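Local coordinates for protein uncharacterized HTH-type transcriptional regulator YurK (Bacillus subtilis, PDB 2IKK) that probably acts as a DNA-binding transcription factor of the GntR type, of which this chain is the C-terminal UTRA domain, at residues A[48-53]-A[152-157]; A[61-66]-A[73-78]; A[108-113]-A[145-150]; A[133-138]-A[158-163]. One frame throughout, in Å; residues are numbered along the deposited sequence.

Following the chain from the N terminus, helix 44-50 opens contact 1, whose partner lies 98 residues further on in strand 150-160. Within that long span, contact 2 closes a short hairpin of strands 57-66 and 71-80. Contact 3, also within that span, closes a 31-residue excursion by joining strand 111-120 to the end of strand 136-146. Contact 4 begins at 133, before contact 3 has closed, and ends at 158-163, just past contact 1, so it crosses both. All four reach one antiparallel sheet: contacts 2, 3 and 4 bond neighbouring strands, and contact 1 lays a helix end on the sheet. Contacts 3 and 4 lie on opposite sides of the chain's centre, about 29 Å apart between their own centres.

Contact 1: residues A[48-53]-A[152-157]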
loop_
_atom_site.group_PDB
_atom_site.type_symbol
_atom_site.label_atom_id
_atom_site.label_comp_id
_atom_site.label_asym_id
_atom_site.label_seq_id
_atom_site.Cartn_x
_atom_site.Cartn_y
_atom_site.Cartn_z
ATOM N N GLU A 48 2.119 7.923 22.291
ATOM C CA GLU A 48 0.721 7.869 21.865
ATOM C C GLU A 48 0.375 6.526 21.234
ATOM O O GLU A 48 -0.623 5.895 21.627
ATOM C CB GLU A 48 0.366 9.023 20.905
ATOM C CG GLU A 48 -0.060 10.280 21.668
ATOM C CD GLU A 48 -0.605 11.439 20.772
ATOM O OE1 GLU A 48 -1.210 11.118 19.695
ATOM O OE2 GLU A 48 -0.425 12.639 21.175
ATOM N N LYS A 49 1.234 6.051 20.341
ATOM C CA LYS A 49 1.035 4.745 19.722
ATOM C C LYS A 49 1.066 3.586 20.754
ATOM O O LYS A 49 0.266 2.597 20.638
ATOM C CB LYS A 49 2.163 4.459 18.689
ATOM C CG LYS A 49 1.665 4.426 17.253
ATOM C CD LYS A 49 2.516 5.208 16.295
ATOM C CE LYS A 49 3.900 4.662 16.095
ATOM N NZ LYS A 49 3.865 3.371 15.279
ATOM N N LEU A 50 2.005 3.679 21.681
ATOM C CA LEU A 50 2.218 2.559 22.636
ATOM C C LEU A 50 1.313 2.645 23.882
ATOM O O LEU A 50 1.347 1.728 24.743
ATOM C CB LEU A 50 3.702 2.430 23.075
ATOM C CG LEU A 50 4.631 2.072 21.883
ATOM C CD1 LEU A 50 6.168 2.139 22.339
ATOM C CD2 LEU A 50 4.225 0.664 21.348
ATOM N N GLN A 51 0.593 3.751 23.986
ATOM C CA GLN A 51 -0.320 4.094 25.086
ATOM C C GLN A 51 0.441 3.960 26.453
ATOM O O GLN A 51 0.017 3.213 27.386
ATOM C CB GLN A 51 -1.515 3.131 25.099
ATOM C CG GLN A 51 -2.466 3.265 23.881
ATOM C CD GLN A 51 -3.527 4.365 23.990
ATOM O OE1 GLN A 51 -3.445 5.245 24.878
ATOM N NE2 GLN A 51 -4.599 4.278 23.125
ATOM N N ILE A 52 1.560 4.658 26.525
ATOM C CA ILE A 52 2.380 4.716 27.725
ATOM C C ILE A 52 2.597 6.167 28.126
ATOM O O ILE A 52 2.303 7.064 27.382
ATOM C CB ILE A 52 3.684 4.005 27.561
ATOM C CG1 ILE A 52 4.556 4.672 26.483
ATOM C CG2 ILE A 52 3.437 2.521 27.338
ATOM C CD1 ILE A 52 5.745 3.805 25.903
ATOM N N GLN A 53 3.140 6.361 29.317
ATOM C CA GLN A 53 3.443 7.730 29.826
ATOM C C GLN A 53 4.411 8.539 28.959
ATOM O O GLN A 53 5.292 7.948 28.278
ATOM C CB GLN A 53 4.124 7.598 31.189
ATOM C CG GLN A 53 3.285 6.824 32.255
ATOM C CD GLN A 53 3.931 6.901 33.627
ATOM O OE1 GLN A 53 5.031 7.441 33.764
ATOM N NE2 GLN A 53 3.267 6.338 34.664
ATOM N N ILE A 152 1.992 -3.474 21.725
ATOM C CA ILE A 152 3.210 -4.121 22.199
ATOM C C ILE A 152 4.496 -3.571 21.599
ATOM O O ILE A 152 5.512 -3.533 22.290
ATOM C CB ILE A 152 3.221 -5.633 22.072
ATOM C CG1 ILE A 152 2.835 -6.119 20.643
ATOM C CG2 ILE A 152 2.237 -6.230 23.180
ATOM C CD1 ILE A 152 3.224 -7.613 20.432
ATOM N N TYR A 153 4.432 -3.141 20.351
ATOM C CA TYR A 153 5.560 -2.425 19.776
ATOM C C TYR A 153 5.121 -1.630 18.549
ATOM O O TYR A 153 3.994 -1.827 17.992
ATOM C CB TYR A 153 6.684 -3.383 19.444
ATOM C CG TYR A 153 6.335 -4.387 18.324
ATOM C CD1 TYR A 153 6.444 -4.035 16.996
ATOM C CD2 TYR A 153 5.982 -5.721 18.624
ATOM C CE1 TYR A 153 6.163 -4.933 15.951
ATOM C CE2 TYR A 153 5.735 -6.640 17.628
ATOM C CZ TYR A 153 5.769 -6.225 16.261
ATOM O OH TYR A 153 5.486 -7.057 15.209
ATOM N N CYS A 154 5.954 -0.674 18.115
ATOM C CA CYS A 154 5.562 -0.004 16.873
ATOM C C CYS A 154 6.759 0.076 15.952
ATOM O O CYS A 154 7.872 0.137 16.452
ATOM C CB CYS A 154 4.941 1.365 17.173
ATOM S SG CYS A 154 5.932 2.518 18.154
ATOM N N SER A 155 6.547 0.123 14.634
ATOM C CA SER A 155 7.678 0.000 13.706
ATOM C C SER A 155 7.433 1.015 12.620
ATOM O O SER A 155 6.293 1.311 12.270
ATOM C CB SER A 155 7.719 -1.441 13.126
ATOM O OG SER A 155 8.078 -2.578 14.013
ATOM N N LEU A 156 8.500 1.555 12.061
ATOM C CA LEU A 156 8.386 2.375 10.859
ATOM C C LEU A 156 9.389 1.708 9.931
ATOM O O LEU A 156 10.531 1.467 10.328
ATOM C CB LEU A 156 8.833 3.741 11.168
ATOM C CG LEU A 156 8.013 4.964 10.812
ATOM C CD1 LEU A 156 6.529 4.949 11.265
ATOM C CD2 LEU A 156 8.803 6.159 11.390
ATOM N N PHE A 157 8.877 1.257 8.814
ATOM C CA PHE A 157 9.685 0.654 7.748
ATOM C C PHE A 157 9.757 1.655 6.601
ATOM O O PHE A 157 8.711 2.182 6.170
ATOM C CB PHE A 157 9.068 -0.655 7.243
ATOM C CG PHE A 157 8.802 -1.714 8.313
ATOM C CD1 PHE A 157 9.796 -2.628 8.668
ATOM C CD2 PHE A 157 7.550 -1.825 8.913
ATOM C CE1 PHE A 157 9.541 -3.614 9.617
ATOM C CE2 PHE A 157 7.305 -2.832 9.919
ATOM C CZ PHE A 157 8.289 -3.713 10.213
#
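K49 and L50, at the C-terminal end of helix 44-50, both reach C154, packing a helix end onto strand 150-160 in the antiparallel sheet of the UTRA domain. L50 lies where the two backbones come nearest, its CA closest to that of Y153. With its CG anti to the carbonyl carbon (chi1 -64°), it brings one branch over the strand, L50 CD2 resting 3.7 Å from Y153 CA. Leucine suits this buried place, where P80 of strand 71-80 also packs on it. C154 is the strand residue whose CB points at the helix, and its small side chain is consistent with the close approach of the helix end. Y153 and S155 point the other way, the tyrosine ring meeting H98 almost at right angles and the serine hydroxyl bonding to T77.

K49 comes alongside C154 with a chain bent at chi2, chi3 and chi4, so that K49 CE lies 3.6 Å from C154 SG before the ammonium group turns to its salt bridge with D141. An alanine here would probably leave the D141 carboxylate without its countercharge and remove the CE methylene that lies against the cysteine sulfur. Beyond this turn the helix stops in a Schellman motif, Q51 taking a positive phi of 53°. The sulfur joins both helix residues, since L50 CG lies 4.0 Å from C154 SG.

Contact 2: residues A[61-66]-A[73-78]; sequences LKRILY and TFEVTH. With SO4 (sulfate ion), chain C.
L61 opens a regular antiparallel ladder with T77, in the hairpin of strands 57-66 and 71-80: L61 N donates to T77 O at 2.8 Å, and T77 N returns the bond. K62, on the other face, lies side by side with V76, its CG 4.0 Å from V76 CG2; the long aliphatic chain covers the valine while its amino end goes on to a salt bridge with E124.

R63 pairs with E75. Bent at chi3 (-61°), the arginine brings NH2 to 3.0 Å from E75 OE1 on its syn lone pair, with guanidinium and carboxylate planes 78° apart. Its NH1 donates to sulfate O1 at 2.7 Å, while NH2 reaches sulfate O3 at 3.1 Å. The sulfate, probably from the crystallisation liquor, is also held by M97 N and H98, consistent with a site that accepts an anion. E75 OE2 accepts the T77 hydroxyl, OG1 to OE2 being 2.6 Å, which, with the arginine on OE1, restrains the carboxylate's rotation. A leucine in place of this glutamate is likely to leave the guanidinium without its carboxylate partner and the T77 hydroxyl without this acceptor.

I64 returns to the face of K62, its CG1 4.3 Å from F74 CD1, and L65 N closes the ladder on T73 O at 2.7 Å. The hairpin is flanked by strands 33-41 and 150-160, and helix 123-129 covers I64 and F74 through Y128.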
loop_
_atom_site.group_PDB
_atom_site.type_symbol
_atom_site.label_atom_id
_atom_site.label_comp_id
_atom_site.label_asym_id
_atom_site.label_seq_id
_atom_site.Cartn_x
_atom_site.Cartn_y
_atom_site.Cartn_z
ATOM N N LEU A 61 15.190 0.141 18.212
ATOM C CA LEU A 61 15.955 -0.833 17.530
ATOM C C LEU A 61 15.951 -0.403 16.073
ATOM O O LEU A 61 14.897 -0.290 15.453
ATOM C CB LEU A 61 15.292 -2.200 17.675
ATOM C CG LEU A 61 15.761 -3.284 16.697
ATOM C CD1 LEU A 61 17.189 -3.598 17.018
ATOM C CD2 LEU A 61 14.941 -4.563 16.673
ATOM N N LYS A 62 17.143 -0.227 15.525
ATOM C CA LYS A 62 17.318 0.069 14.068
ATOM C C LYS A 62 17.965 -1.115 13.320
ATOM O O LYS A 62 18.997 -1.687 13.727
ATOM C CB LYS A 62 18.126 1.348 13.864
ATOM C CG LYS A 62 17.456 2.530 14.511
ATOM C CD LYS A 62 18.223 3.832 14.223
ATOM C CE LYS A 62 17.406 5.060 14.627
ATOM N NZ LYS A 62 18.367 6.218 14.664
ATOM N N ARG A 63 17.295 -1.543 12.263
ATOM C CA ARG A 63 17.802 -2.631 11.479
ATOM C C ARG A 63 17.685 -2.349 9.987
ATOM O O ARG A 63 16.804 -1.645 9.581
ATOM C CB ARG A 63 17.037 -3.891 11.790
ATOM C CG ARG A 63 17.188 -4.356 13.308
ATOM C CD ARG A 63 16.614 -5.796 13.591
ATOM N NE ARG A 63 15.179 -5.884 13.307
ATOM C CZ ARG A 63 14.407 -6.979 13.468
ATOM N NH1 ARG A 63 14.896 -8.135 13.952
ATOM N NH2 ARG A 63 13.100 -6.925 13.157
ATOM N N ILE A 64 18.531 -2.992 9.200
ATOM C CA ILE A 64 18.405 -2.902 7.725
ATOM C C ILE A 64 18.165 -4.275 7.225
ATOM O O ILE A 64 18.833 -5.218 7.659
ATOM C CB ILE A 64 19.672 -2.294 7.070
ATOM C CG1 ILE A 64 19.927 -0.926 7.672
ATOM C CG2 ILE A 64 19.445 -1.992 5.536
ATOM C CD1 ILE A 64 21.267 -0.261 7.239
ATOM N N LEU A 65 17.190 -4.419 6.329
ATOM C CA LEU A 65 17.038 -5.653 5.600
ATOM C C LEU A 65 17.530 -5.451 4.154
ATOM O O LEU A 65 17.137 -4.500 3.493
ATOM C CB LEU A 65 15.576 -6.091 5.727
ATOM C CG LEU A 65 15.008 -7.332 5.024
ATOM C CD1 LEU A 65 15.790 -8.607 5.374
ATOM C CD2 LEU A 65 13.472 -7.508 5.404
ATOM N N TYR A 66 18.380 -6.357 3.670
ATOM C CA TYR A 66 19.040 -6.206 2.378
ATOM C C TYR A 66 18.384 -7.172 1.341
ATOM O O TYR A 66 17.991 -8.292 1.680
ATOM C CB TYR A 66 20.576 -6.439 2.482
ATOM C CG TYR A 66 21.368 -5.328 3.125
ATOM C CD1 TYR A 66 21.913 -4.283 2.371
ATOM C CD2 TYR A 66 21.601 -5.321 4.517
ATOM C CE1 TYR A 66 22.632 -3.214 3.006
ATOM C CE2 TYR A 66 22.299 -4.291 5.144
ATOM C CZ TYR A 66 22.808 -3.241 4.399
ATOM O OH TYR A 66 23.504 -2.239 5.055
ATOM N N THR A 73 14.903 -2.499 3.223
ATOM C CA THR A 73 14.054 -1.879 4.261
ATOM C C THR A 73 14.917 -1.424 5.380
ATOM O O THR A 73 15.750 -2.205 5.887
ATOM C CB THR A 73 13.063 -2.863 4.865
ATOM O OG1 THR A 73 12.325 -3.483 3.815
ATOM C CG2 THR A 73 12.095 -2.150 5.780
ATOM N N PHE A 74 14.724 -0.161 5.760
ATOM C CA PHE A 74 15.315 0.395 6.958
ATOM C C PHE A 74 14.176 0.467 8.016
ATOM O O PHE A 74 13.133 1.072 7.794
ATOM C CB PHE A 74 16.003 1.758 6.654
ATOM C CG PHE A 74 16.339 2.557 7.852
ATOM C CD1 PHE A 74 17.046 2.015 8.915
ATOM C CD2 PHE A 74 15.944 3.919 7.923
ATOM C CE1 PHE A 74 17.350 2.836 10.035
ATOM C CE2 PHE A 74 16.181 4.711 9.056
ATOM C CZ PHE A 74 16.926 4.158 10.109
ATOM N N GLU A 75 14.384 -0.268 9.106
ATOM C CA GLU A 75 13.316 -0.466 10.103
ATOM C C GLU A 75 13.727 0.294 11.377
ATOM O O GLU A 75 14.909 0.244 11.866
ATOM C CB GLU A 75 13.147 -1.946 10.392
ATOM C CG GLU A 75 12.165 -2.274 11.554
ATOM C CD GLU A 75 12.268 -3.711 12.058
ATOM O OE1 GLU A 75 12.738 -4.608 11.322
ATOM O OE2 GLU A 75 11.840 -3.946 13.209
ATOM N N VAL A 76 12.785 1.017 11.968
ATOM C CA VAL A 76 13.085 1.573 13.304
ATOM C C VAL A 76 11.858 1.085 14.133
ATOM O O VAL A 76 10.763 1.486 13.814
ATOM C CB VAL A 76 13.130 3.094 13.343
ATOM C CG1 VAL A 76 13.361 3.616 14.782
ATOM C CG2 VAL A 76 14.238 3.631 12.342
ATOM N N THR A 77 12.091 0.255 15.158
ATOM C CA THR A 77 10.987 -0.262 16.004
ATOM C C THR A 77 11.221 0.128 17.470
ATOM O O THR A 77 12.407 0.144 17.923
ATOM C CB THR A 77 10.971 -1.756 15.792
ATOM O OG1 THR A 77 10.605 -2.029 14.407
ATOM C CG2 THR A 77 10.069 -2.536 16.789
ATOM N N HIS A 78 10.133 0.406 18.188
ATOM C CA HIS A 78 10.279 0.842 19.596
ATOM C C HIS A 78 9.512 -0.158 20.437
ATOM O O HIS A 78 8.390 -0.492 20.109
ATOM C CB HIS A 78 9.655 2.223 19.836
ATOM C CG HIS A 78 10.409 3.325 19.136
ATOM N ND1 HIS A 78 10.238 3.587 17.794
ATOM C CD2 HIS A 78 11.401 4.145 19.561
ATOM C CE1 HIS A 78 11.052 4.576 17.423
ATOM N NE2 HIS A 78 11.757 4.951 18.485
HETATM S S SO4 C . 11.641 -10.338 13.596
HETATM O O1 SO4 C . 12.811 -9.872 14.339
HETATM O O2 SO4 C . 12.002 -11.440 12.699
HETATM O O3 SO4 C . 11.080 -9.241 12.853
HETATM O O4 SO4 C . 10.613 -10.911 14.504
#

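Contact 3: residues A[108-113]-A[145-150]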
loop_
_atom_site.group_PDB
_atom_site.type_symbol
_atom_site.label_atom_id
_atom_site.label_comp_id
_atom_site.label_asym_id
_atom_site.label_seq_id
_atom_site.Cartn_x
_atom_site.Cartn_y
_atom_site.Cartn_z
ATOM N N VAL A 108 2.494 -12.975 22.143
ATOM C CA VAL A 108 2.342 -13.173 20.690
ATOM C C VAL A 108 1.389 -12.092 20.153
ATOM O O VAL A 108 0.287 -11.917 20.737
ATOM C CB VAL A 108 1.781 -14.637 20.404
ATOM C CG1 VAL A 108 1.362 -14.783 19.038
ATOM C CG2 VAL A 108 2.933 -15.655 20.663
ATOM N N PRO A 109 1.775 -11.372 19.044
ATOM C CA PRO A 109 0.829 -10.433 18.461
ATOM C C PRO A 109 -0.379 -11.149 17.865
ATOM O O PRO A 109 -0.258 -12.254 17.307
ATOM C CB PRO A 109 1.662 -9.621 17.398
ATOM C CG PRO A 109 3.002 -10.173 17.371
ATOM C CD PRO A 109 3.095 -11.347 18.383
ATOM N N THR A 110 -1.542 -10.549 18.010
ATOM C CA THR A 110 -2.792 -11.090 17.523
ATOM C C THR A 110 -3.290 -10.302 16.308
ATOM O O THR A 110 -4.150 -10.766 15.592
ATOM C CB THR A 110 -3.874 -11.008 18.635
ATOM O OG1 THR A 110 -3.994 -9.666 19.134
ATOM C CG2 THR A 110 -3.455 -11.932 19.821
ATOM N N HIS A 111 -2.761 -9.069 16.138
ATOM C CA HIS A 111 -3.157 -8.206 15.012
ATOM C C HIS A 111 -2.281 -6.962 14.991
ATOM O O HIS A 111 -1.557 -6.649 15.959
ATOM C CB HIS A 111 -4.632 -7.779 15.038
ATOM C CG HIS A 111 -5.022 -6.969 16.238
ATOM N ND1 HIS A 111 -5.145 -7.515 17.486
ATOM C CD2 HIS A 111 -5.323 -5.660 16.370
ATOM C CE1 HIS A 111 -5.524 -6.582 18.338
ATOM N NE2 HIS A 111 -5.654 -5.449 17.674
ATOM N N ASN A 112 -2.399 -6.247 13.881
ATOM C CA ASN A 112 -1.625 -4.999 13.672
ATOM C C ASN A 112 -2.377 -4.011 12.807
ATOM O O ASN A 112 -3.313 -4.387 12.070
ATOM C CB ASN A 112 -0.195 -5.266 13.189
ATOM C CG ASN A 112 -0.127 -5.875 11.813
ATOM O OD1 ASN A 112 -0.512 -5.255 10.817
ATOM N ND2 ASN A 112 0.393 -7.079 11.743
ATOM N N THR A 113 -2.023 -2.741 12.936
ATOM C CA THR A 113 -2.568 -1.668 12.125
ATOM C C THR A 113 -1.403 -1.189 11.326
ATOM O O THR A 113 -0.311 -1.128 11.839
ATOM C CB THR A 113 -3.106 -0.517 12.971
ATOM O OG1 THR A 113 -3.634 0.502 12.108
ATOM C CG2 THR A 113 -2.111 0.061 13.740
ATOM N N PHE A 145 -0.243 -5.455 18.222
ATOM C CA PHE A 145 -1.113 -5.576 19.429
ATOM C C PHE A 145 -1.188 -7.041 19.834
ATOM O O PHE A 145 -1.007 -7.938 19.004
ATOM C CB PHE A 145 -2.542 -5.195 19.036
ATOM C CG PHE A 145 -2.702 -3.725 18.703
ATOM C CD1 PHE A 145 -3.010 -2.789 19.712
ATOM C CD2 PHE A 145 -2.530 -3.291 17.392
ATOM C CE1 PHE A 145 -3.167 -1.406 19.408
ATOM C CE2 PHE A 145 -2.660 -1.894 17.088
ATOM C CZ PHE A 145 -2.991 -0.967 18.070
ATOM N N THR A 146 -1.443 -7.254 21.101
ATOM C CA THR A 146 -1.735 -8.593 21.605
ATOM C C THR A 146 -3.156 -8.606 22.159
ATOM O O THR A 146 -3.944 -7.716 21.879
ATOM C CB THR A 146 -0.598 -9.099 22.574
ATOM O OG1 THR A 146 -0.689 -10.553 22.762
ATOM C CG2 THR A 146 -0.639 -8.360 23.871
ATOM N N SER A 147 -3.505 -9.665 22.905
ATOM C CA SER A 147 -4.774 -9.741 23.610
ATOM C C SER A 147 -5.132 -8.435 24.299
ATOM O O SER A 147 -4.252 -7.700 24.801
ATOM C CB SER A 147 -4.718 -10.866 24.642
ATOM O OG SER A 147 -4.246 -12.025 24.001
ATOM N N ASN A 148 -6.426 -8.160 24.248
ATOM C CA ASN A 148 -7.049 -7.072 24.920
ATOM C C ASN A 148 -6.775 -5.793 24.129
ATOM O O ASN A 148 -6.922 -4.731 24.653
ATOM C CB ASN A 148 -6.550 -6.973 26.387
ATOM C CG ASN A 148 -6.697 -8.321 27.171
ATOM O OD1 ASN A 148 -7.708 -9.062 27.037
ATOM N ND2 ASN A 148 -5.687 -8.621 28.006
ATOM N N ASP A 149 -6.420 -5.907 22.849
ATOM C CA ASP A 149 -6.060 -4.720 22.053
ATOM C C ASP A 149 -4.894 -3.934 22.687
ATOM O O ASP A 149 -4.817 -2.716 22.588
ATOM C CB ASP A 149 -7.253 -3.780 21.811
ATOM C CG ASP A 149 -7.075 -2.922 20.551
ATOM O OD1 ASP A 149 -6.394 -3.357 19.612
ATOM O OD2 ASP A 149 -7.629 -1.793 20.465
ATOM N N GLN A 150 -4.006 -4.641 23.337
ATOM C CA GLN A 150 -2.887 -4.029 24.023
ATOM C C GLN A 150 -1.697 -3.767 23.039
ATOM O O GLN A 150 -1.121 -4.704 22.551
ATOM C CB GLN A 150 -2.428 -4.967 25.125
ATOM C CG GLN A 150 -1.134 -4.603 25.796
ATOM C CD GLN A 150 -1.230 -3.227 26.435
ATOM O OE1 GLN A 150 -2.180 -2.922 27.228
ATOM N NE2 GLN A 150 -0.275 -2.352 26.073
#
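Two beta bulges shape this corner of the sheet, where strand 111-120 meets the end of strand 136-146: T110 and H111 both face F145 in a classic bulge, and D149 and Q150 both face T146 in a G1 bulge of the turn that leads to strand 150-160. N148 and D149 both take positive phi there, a conformation that asparagine and aspartate tolerate better than most residues. In the classic bulge T110 N donates to F145 O at 2.8 Å, and F145 N to H111 O at 2.9 Å.

F145 and H111 carry most of the contact between them, the phenylalanine with the larger share. The CG of H111 sits between the backbone N and the carbonyl carbon (chi1 62°), which folds the imidazole back over F145, whose CB lies over one ring face, 3.5 Å from the centroid. The two rings are almost parallel, 4° apart, but slid so far that they barely overlap. Both imidazole nitrogens are engaged, which fixes the ring's rotation: NE2 donates in the ring plane to D149 OD1 at 2.9 Å, and ND1 shares a hydrogen bond with T110 OG1. At the far edge of the phenyl ring, T113 CG2 stands 3.9 Å from F145 CE2. T113 and N112 also pack against N169 and S170 of the second subunit. At the other end a threonine hydroxyl supplies the link, T146 OG1 donating to V108 O at 2.6 Å from above the carbonyl plane.

Contact 4: residues A[133-138]-A[158-163]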
loop_
_atom_site.group_PDB
_atom_site.type_symbol
_atom_site.label_atom_id
_atom_site.label_comp_id
_atom_site.label_asym_id
_atom_site.label_seq_id
_atom_site.Cartn_x
_atom_site.Cartn_y
_atom_site.Cartn_z
ATOM N N ILE A 133 19.532 12.208 -0.500
ATOM C CA ILE A 133 18.674 13.026 0.321
ATOM C C ILE A 133 17.536 13.564 -0.522
ATOM O O ILE A 133 17.723 14.000 -1.688
ATOM C CB ILE A 133 19.480 14.191 0.987
ATOM C CG1 ILE A 133 20.249 13.640 2.189
ATOM C CG2 ILE A 133 18.511 15.360 1.482
ATOM C CD1 ILE A 133 21.758 13.349 1.930
ATOM N N GLY A 134 16.315 13.459 0.005
ATOM C CA GLY A 134 15.169 13.946 -0.720
ATOM C C GLY A 134 14.429 12.866 -1.500
ATOM O O GLY A 134 13.311 13.126 -1.960
ATOM N N ASP A 135 15.018 11.689 -1.684
ATOM C CA ASP A 135 14.319 10.650 -2.500
ATOM C C ASP A 135 13.045 10.230 -1.803
ATOM O O ASP A 135 13.015 10.115 -0.582
ATOM C CB ASP A 135 15.165 9.426 -2.667
ATOM C CG ASP A 135 16.267 9.594 -3.687
ATOM O OD1 ASP A 135 16.370 10.668 -4.289
ATOM O OD2 ASP A 135 17.038 8.637 -3.889
ATOM N N ALA A 136 12.046 9.890 -2.604
ATOM C CA ALA A 136 10.741 9.431 -2.127
ATOM C C ALA A 136 10.944 8.051 -1.554
ATOM O O ALA A 136 11.547 7.191 -2.204
ATOM C CB ALA A 136 9.720 9.327 -3.342
ATOM N N LEU A 137 10.358 7.809 -0.387
ATOM C CA LEU A 137 10.381 6.507 0.246
ATOM C C LEU A 137 8.940 6.158 0.616
ATOM O O LEU A 137 8.166 6.991 1.050
ATOM C CB LEU A 137 11.201 6.560 1.584
ATOM C CG LEU A 137 12.645 7.150 1.522
ATOM C CD1 LEU A 137 13.255 7.311 2.882
ATOM C CD2 LEU A 137 13.524 6.227 0.665
ATOM N N PHE A 138 8.598 4.881 0.542
ATOM C CA PHE A 138 7.368 4.411 1.170
ATOM C C PHE A 138 7.669 4.333 2.646
ATOM O O PHE A 138 8.738 3.849 3.068
ATOM C CB PHE A 138 7.058 2.976 0.713
ATOM C CG PHE A 138 6.604 2.882 -0.726
ATOM C CD1 PHE A 138 5.460 3.538 -1.141
ATOM C CD2 PHE A 138 7.313 2.100 -1.623
ATOM C CE1 PHE A 138 4.991 3.448 -2.516
ATOM C CE2 PHE A 138 6.853 1.957 -2.967
ATOM C CZ PHE A 138 5.663 2.633 -3.341
ATOM N N LEU A 158 10.975 1.925 6.108
ATOM C CA LEU A 158 11.232 2.843 4.976
ATOM C C LEU A 158 11.820 2.046 3.828
ATOM O O LEU A 158 12.699 1.170 4.048
ATOM C CB LEU A 158 12.145 3.994 5.371
ATOM C CG LEU A 158 11.548 4.903 6.393
ATOM C CD1 LEU A 158 12.635 5.782 6.905
ATOM C CD2 LEU A 158 10.445 5.725 5.772
HETATM N N MSE A 159 11.287 2.261 2.613
HETATM C CA MSE A 159 11.720 1.494 1.464
HETATM C C MSE A 159 11.741 2.453 0.284
HETATM O O MSE A 159 10.795 3.138 0.092
HETATM C CB MSE A 159 10.747 0.343 1.148
HETATM C CG MSE A 159 10.765 -0.631 2.301
HETATM SE SE MSE A 159 9.004 -0.394 3.127
HETATM C CE MSE A 159 8.874 -1.784 2.063
ATOM N N HIS A 160 12.841 2.448 -0.492
ATOM C CA HIS A 160 12.913 3.372 -1.628
ATOM C C HIS A 160 11.809 3.069 -2.616
ATOM O O HIS A 160 11.545 1.900 -2.966
ATOM C CB HIS A 160 14.334 3.227 -2.260
ATOM C CG HIS A 160 14.680 4.325 -3.227
ATOM N ND1 HIS A 160 14.296 4.291 -4.552
ATOM C CD2 HIS A 160 15.343 5.505 -3.054
ATOM C CE1 HIS A 160 14.717 5.384 -5.160
ATOM N NE2 HIS A 160 15.373 6.138 -4.285
ATOM N N THR A 161 11.163 4.108 -3.169
ATOM C CA THR A 161 10.050 3.814 -4.044
ATOM C C THR A 161 10.382 3.126 -5.330
ATOM O O THR A 161 9.465 2.466 -5.883
ATOM C CB THR A 161 9.142 5.026 -4.346
ATOM O OG1 THR A 161 9.858 5.938 -5.198
ATOM C CG2 THR A 161 8.633 5.706 -3.041
ATOM N N ASN A 162 11.627 3.216 -5.812
ATOM C CA ASN A 162 11.967 2.523 -7.080
ATOM C C ASN A 162 12.149 1.027 -6.800
ATOM O O ASN A 162 12.245 0.247 -7.710
ATOM C CB ASN A 162 13.340 2.960 -7.642
ATOM C CG ASN A 162 13.391 4.359 -8.229
ATOM O OD1 ASN A 162 14.502 4.826 -8.474
ATOM N ND2 ASN A 162 12.261 5.000 -8.477
ATOM N N ARG A 163 12.256 0.609 -5.555
ATOM C CA ARG A 163 12.763 -0.738 -5.318
ATOM C C ARG A 163 11.734 -1.772 -4.917
ATOM O O ARG A 163 12.095 -2.989 -4.799
ATOM C CB ARG A 163 13.806 -0.709 -4.204
ATOM C CG ARG A 163 15.017 0.166 -4.581
ATOM C CD ARG A 163 16.142 0.109 -3.530
ATOM N NE ARG A 163 17.106 1.178 -3.797
ATOM C CZ ARG A 163 17.860 1.758 -2.860
ATOM N NH1 ARG A 163 17.796 1.292 -1.605
ATOM N NH2 ARG A 163 18.659 2.804 -3.176
#
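H160 meets D135 in an unusual way: the carboxylate stands 78° to the imidazole plane, and the ring nitrogen NE2, 3.0 Å from D135 OD2, comes to it from above the carboxylate plane. The bond closes the open end of the hairpin of strands 136-146 and 150-160. Histidine suits the place because both its nitrogens are used: NE2 donates here, and ND1 accepts from N162 N, an arrangement consistent with a neutral ring. The carboxylate oxygen has a second donor in D132 N.

Between the strands F138 N donates to M159 O at 2.8 Å, and M159 N, of a selenomethionine, donates back to F138 O. The short strands 136-138 and 158-160 run antiparallel but twisted, their N-to-C directions 130° apart, and the side chains of the pair L137 and H160 diverge; L137 CD2 still touches H160 CA at 3.7 Å. T161 N reaches back to A136 O at 3.3 Å.

F138 forms the apolar floor beneath T161, its ring also meeting F166 edge-to-face and V118 of the second subunit. With OG1 of T161 between the backbone N and the carbonyl carbon (chi1 71°), CG2 is left anti to that carbon, and this methyl makes a CH-pi contact over the centre of the phenyl face, 4.0 Å from the F138 centroid.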